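Local coordinates for protein NeuRonal IgCAM-5 (Caenorhabditis elegans, PDB 6ON6) that probably acts as a neuronal cell-surface adhesion receptor in neural wiring, its first immunoglobulin domain, the part described here, forming a homodimer, at residues 67-70 with 76-79; 6-11 with 91-96. One frame throughout, in Å; residues are numbered along the deposited sequence.

Contact 1 of 2, residues 67-70 with 76-79; sequences PRIG and WVLT
The hairpin formed by strands 63-69 and 75-80, at the border of one sheet of the immunoglobulin domain, carries a G1 beta bulge at R68 and I69, which both face E75. The indole of W76 packs against it. Over one of its faces lies the backbone leading into the bulge: the R68 N sits 3.7 Å above the ring plane, over the centre, and P67 CA lies further toward the rim. P67 CB adds to this, 3.4 Å from W76 CZ3. R68 and W76 run side by side and point the same way. R68 CG stands anti to its own carbonyl carbon (chi1 -65°), and the chain is extended from CG to NE, which lays it alongside the ring. R68 CG touches W76 CZ2, 3.3 Å away. The guanidinium of R68 presents a face to W76 CZ2, which stands 3.7 Å above its centre. The two planes are 65° apart, so the groups are steeply inclined and not stacked flat. R68 NE is also held by a salt bridge to E54. An alanine in place of W76 would take away the surface under P67 and the bulge, and the R68 side chain would probably be freer to turn about its link to E54. Elsewhere in the hairpin, I69 crosses V77 at about a right angle, and I69 CD1 rests 3.9 Å from V77 CG2.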
loop_
_atom_site.group_PDB
_atom_site.type_symbol
_atom_site.label_atom_id
_atom_site.label_comp_id
_atom_site.label_asym_id
_atom_site.label_seq_id
_atom_site.Cartn_x
_atom_site.Cartn_y
_atom_site.Cartn_z
ATOM N N PRO A 67 15.768 5.939 -1.996
ATOM C CA PRO A 67 15.367 6.070 -0.600
ATOM C C PRO A 67 16.531 6.662 0.157
ATOM O O PRO A 67 17.694 6.393 -0.157
ATOM C CB PRO A 67 15.168 4.611 -0.178
ATOM C CG PRO A 67 16.116 3.851 -0.989
ATOM C CD PRO A 67 16.164 4.564 -2.345
ATOM N N ARG A 68 16.204 7.504 1.139
ATOM C CA ARG A 68 17.172 7.969 2.127
ATOM C C ARG A 68 18.305 8.735 1.466
ATOM O O ARG A 68 19.469 8.486 1.758
ATOM C CB ARG A 68 17.759 6.825 2.967
ATOM C CG ARG A 68 16.803 6.087 3.848
ATOM C CD ARG A 68 17.528 5.049 4.695
ATOM N NE ARG A 68 16.562 4.242 5.418
ATOM C CZ ARG A 68 15.973 4.618 6.545
ATOM N NH1 ARG A 68 16.266 5.793 7.086
ATOM N NH2 ARG A 68 15.088 3.816 7.125
ATOM N N ILE A 69 17.967 9.614 0.519
ATOM C CA ILE A 69 18.965 10.461 -0.131
ATOM C C ILE A 69 18.812 11.893 0.343
ATOM O O ILE A 69 18.075 12.171 1.295
ATOM C CB ILE A 69 18.955 10.350 -1.671
ATOM C CG1 ILE A 69 17.653 10.906 -2.285
ATOM C CG2 ILE A 69 19.183 8.883 -2.123
ATOM C CD1 ILE A 69 17.737 11.252 -3.754
ATOM N N GLY A 70 19.516 12.810 -0.297
ATOM C CA GLY A 70 19.654 14.154 0.220
ATOM C C GLY A 70 20.741 14.272 1.287
ATOM O O GLY A 70 21.323 13.292 1.769
ATOM N N TRP A 76 13.049 10.930 0.138
ATOM C CA TRP A 76 12.622 9.710 -0.534
ATOM C C TRP A 76 11.984 10.163 -1.835
ATOM O O TRP A 76 10.952 10.839 -1.821
ATOM C CB TRP A 76 11.637 8.986 0.379
ATOM C CG TRP A 76 12.259 8.572 1.705
ATOM C CD1 TRP A 76 12.628 9.401 2.725
ATOM C CD2 TRP A 76 12.567 7.237 2.150
ATOM N NE1 TRP A 76 13.148 8.672 3.764
ATOM C CE2 TRP A 76 13.127 7.345 3.439
ATOM C CE3 TRP A 76 12.439 5.963 1.572
ATOM C CZ2 TRP A 76 13.536 6.231 4.177
ATOM C CZ3 TRP A 76 12.849 4.870 2.301
ATOM C CH2 TRP A 76 13.393 5.010 3.593
ATOM N N VAL A 77 12.592 9.813 -2.968
ATOM C CA VAL A 77 12.155 10.322 -4.260
ATOM C C VAL A 77 11.637 9.154 -5.077
ATOM O O VAL A 77 12.392 8.217 -5.383
ATOM C CB VAL A 77 13.295 11.007 -5.021
ATOM C CG1 VAL A 77 12.780 11.569 -6.325
ATOM C CG2 VAL A 77 13.910 12.112 -4.178
ATOM N N LEU A 78 10.362 9.214 -5.411
ATOM C CA LEU A 78 9.725 8.232 -6.278
ATOM C C LEU A 78 9.635 8.829 -7.678
ATOM O O LEU A 78 9.035 9.888 -7.871
ATOM C CB LEU A 78 8.317 7.961 -5.771
ATOM C CG LEU A 78 7.587 6.980 -6.676
ATOM C CD1 LEU A 78 8.137 5.581 -6.435
ATOM C CD2 LEU A 78 6.136 7.083 -6.329
ATOM N N THR A 79 10.231 8.158 -8.656
ATOM C CA THR A 79 10.115 8.589 -10.046
ATOM C C THR A 79 9.097 7.722 -10.762
ATOM O O THR A 79 9.138 6.492 -10.641
ATOM C CB THR A 79 11.459 8.459 -10.756
ATOM O OG1 THR A 79 12.411 9.296 -10.096
ATOM C CG2 THR A 79 11.354 8.836 -12.209
#

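Contact 2 of 2, residues 6-11 with 91-96; sequences PTIQQP and YSCQIN
I8 and I95 meet between two strands that face each other across the domain interior, with P6 and C93 also taking part. The side chains of I8 and I95 slide past each other in opposite directions. The tip of I95 fits against the flank of I8: I95 CD1 lies 3.7 Å from I8 CG1 and 3.8 Å from I8 CD1. In I95, CG1 stands anti to the carbonyl carbon (chi1 -46°), and the extended chain beyond it carries CD1 across to strand 7-8. I95 CD1 also reaches P6 CB, at 4.2 Å, a looser touch. I95 CD1 is thus a bump set in the hollow between the proline ring and the isoleucine branch. I8 answers with a bump of its own. Its CD1 reaches past I95 to the sulfur of C93, with I8 CD1 and C93 SG 3.9 Å apart. That sulfur is bonded to C28, which I8 also touches, so the I8 side chain lies against the disulfide. T101 of strand 101-110 touches both isoleucines. No hydrogen bond joins the two segments. Strand 7-8 pairs instead with strand 24-31, while strand 89-95 pairs with 38-42 and 101-110. Two sheets closed face to face over aliphatic side chains and pinned by a disulfide between the sheets, here C28-C93, are the hallmark of the immunoglobulin beta sandwich.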
loop_
_atom_site.group_PDB
_atom_site.type_symbol
_atom_site.label_atom_id
_atom_site.label_comp_id
_atom_site.label_asym_id
_atom_site.label_seq_id
_atom_site.Cartn_x
_atom_site.Cartn_y
_atom_site.Cartn_z
ATOM N N PRO A 6 7.837 11.282 13.674
ATOM C CA PRO A 6 8.104 11.649 12.282
ATOM C C PRO A 6 7.162 12.744 11.821
ATOM O O PRO A 6 5.968 12.736 12.139
ATOM C CB PRO A 6 7.833 10.346 11.512
ATOM C CG PRO A 6 8.141 9.270 12.509
ATOM C CD PRO A 6 7.751 9.831 13.876
ATOM N N THR A 7 7.694 13.650 10.996
ATOM C CA THR A 7 6.876 14.649 10.337
ATOM C C THR A 7 7.340 14.741 8.886
ATOM O O THR A 7 8.477 14.412 8.552
ATOM C CB THR A 7 6.963 16.020 11.065
ATOM O OG1 THR A 7 8.342 16.373 11.217
ATOM C CG2 THR A 7 6.253 15.965 12.431
ATOM N N ILE A 8 6.473 15.258 8.048
ATOM C CA ILE A 8 6.812 15.389 6.637
ATOM C C ILE A 8 7.060 16.858 6.331
ATOM O O ILE A 8 6.182 17.710 6.552
ATOM C CB ILE A 8 5.749 14.756 5.737
ATOM C CG1 ILE A 8 5.759 13.229 5.923
ATOM C CG2 ILE A 8 6.036 15.108 4.308
ATOM C CD1 ILE A 8 4.580 12.496 5.285
ATOM N N GLN A 9 8.289 17.164 5.917
ATOM C CA GLN A 9 8.685 18.544 5.709
ATOM C C GLN A 9 7.983 19.093 4.491
ATOM O O GLN A 9 7.818 18.379 3.493
ATOM C CB GLN A 9 10.176 18.566 5.443
ATOM C CG GLN A 9 10.701 19.933 5.060
ATOM C CD GLN A 9 12.183 19.993 5.232
ATOM O OE1 GLN A 9 12.708 19.550 6.243
ATOM N NE2 GLN A 9 12.875 20.465 4.220
ATOM N N GLN A 10 7.618 20.290 4.508
ATOM C CA GLN A 10 6.948 20.848 3.356
ATOM C C GLN A 10 7.836 21.836 2.618
ATOM O O GLN A 10 8.542 22.620 3.254
ATOM C CB GLN A 10 5.649 21.541 3.758
ATOM C CG GLN A 10 4.586 20.573 4.225
ATOM C CD GLN A 10 4.163 19.557 3.145
ATOM O OE1 GLN A 10 4.278 19.807 1.938
ATOM N NE2 GLN A 10 3.676 18.396 3.585
ATOM N N PRO A 11 7.808 21.864 1.278
ATOM C CA PRO A 11 6.931 21.078 0.410
ATOM C C PRO A 11 7.407 19.639 0.221
ATOM O O PRO A 11 8.594 19.389 0.021
ATOM C CB PRO A 11 7.036 21.812 -0.928
ATOM C CG PRO A 11 8.379 22.410 -0.923
ATOM C CD PRO A 11 8.629 22.804 0.509
ATOM N N TYR A 91 -0.823 10.359 -5.532
ATOM C CA TYR A 91 0.291 9.581 -5.021
ATOM C C TYR A 91 0.507 10.032 -3.599
ATOM O O TYR A 91 0.554 11.242 -3.330
ATOM C CB TYR A 91 1.563 9.831 -5.846
ATOM C CG TYR A 91 1.417 9.244 -7.256
ATOM C CD1 TYR A 91 0.658 9.906 -8.210
ATOM C CD2 TYR A 91 1.954 7.986 -7.598
ATOM C CE1 TYR A 91 0.472 9.356 -9.511
ATOM C CE2 TYR A 91 1.775 7.472 -8.885
ATOM C CZ TYR A 91 1.038 8.156 -9.773
ATOM O OH TYR A 91 0.900 7.566 -11.004
ATOM N N SER A 92 0.667 9.087 -2.695
ATOM C CA SER A 92 0.868 9.472 -1.312
ATOM C C SER A 92 2.100 8.776 -0.732
ATOM O O SER A 92 2.452 7.658 -1.110
ATOM C CB SER A 92 -0.444 9.256 -0.545
ATOM O OG SER A 92 -0.630 7.889 -0.330
ATOM N N CYS A 93 2.806 9.449 0.172
ATOM C CA CYS A 93 3.799 8.739 0.954
ATOM C C CYS A 93 3.242 8.654 2.358
ATOM O O CYS A 93 2.604 9.597 2.830
ATOM C CB CYS A 93 5.203 9.371 0.939
ATOM S SG CYS A 93 5.373 10.754 1.917
ATOM N N GLN A 94 3.420 7.513 2.985
ATOM C CA GLN A 94 2.841 7.293 4.297
ATOM C C GLN A 94 3.853 6.618 5.204
ATOM O O GLN A 94 4.666 5.811 4.743
ATOM C CB GLN A 94 1.507 6.580 4.172
ATOM C CG GLN A 94 1.585 5.225 3.698
ATOM C CD GLN A 94 0.186 4.677 3.372
ATOM O OE1 GLN A 94 -0.507 5.182 2.482
ATOM N NE2 GLN A 94 -0.249 3.701 4.134
ATOM N N ILE A 95 3.876 7.051 6.484
ATOM C CA ILE A 95 4.798 6.524 7.474
ATOM C C ILE A 95 3.993 5.825 8.543
ATOM O O ILE A 95 2.899 6.283 8.878
ATOM C CB ILE A 95 5.548 7.693 8.128
ATOM C CG1 ILE A 95 6.042 8.671 7.051
ATOM C CG2 ILE A 95 6.699 7.153 8.905
ATOM C CD1 ILE A 95 6.435 10.043 7.592
ATOM N N ASN A 96 4.496 4.673 9.016
ATOM C CA ASN A 96 3.755 3.830 9.966
ATOM C C ASN A 96 3.787 4.327 11.396
ATOM O O ASN A 96 3.974 3.539 12.327
ATOM C CB ASN A 96 4.194 2.370 9.923
ATOM C CG ASN A 96 5.625 2.190 10.298
ATOM O OD1 ASN A 96 6.374 3.169 10.422
ATOM N ND2 ASN A 96 6.027 0.943 10.504
#

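Overall arrangement
Contact 1 lies within one sheet, between neighbouring strands of a hairpin, and is partly buried. Contact 2 is buried and joins the two sheets across the sandwich. Their centres are 12 Å apart, and their nearest atoms, about 4 Å apart, do not touch. Strands 7-8 and 63-69 are the outermost members of the same sheet, so each contact ties in one border strand of it. Contact 1 mixes an aromatic ring with backbone and a charged group; contact 2 is aliphatic and sulfur alone. L33 touches both. The second subunit packs on S92, Q94 and N96 of segment 91-96, and N96 ND2 makes a hydrogen bond to the backbone O of F57 of that subunit, whereas no other chain touches contact 1.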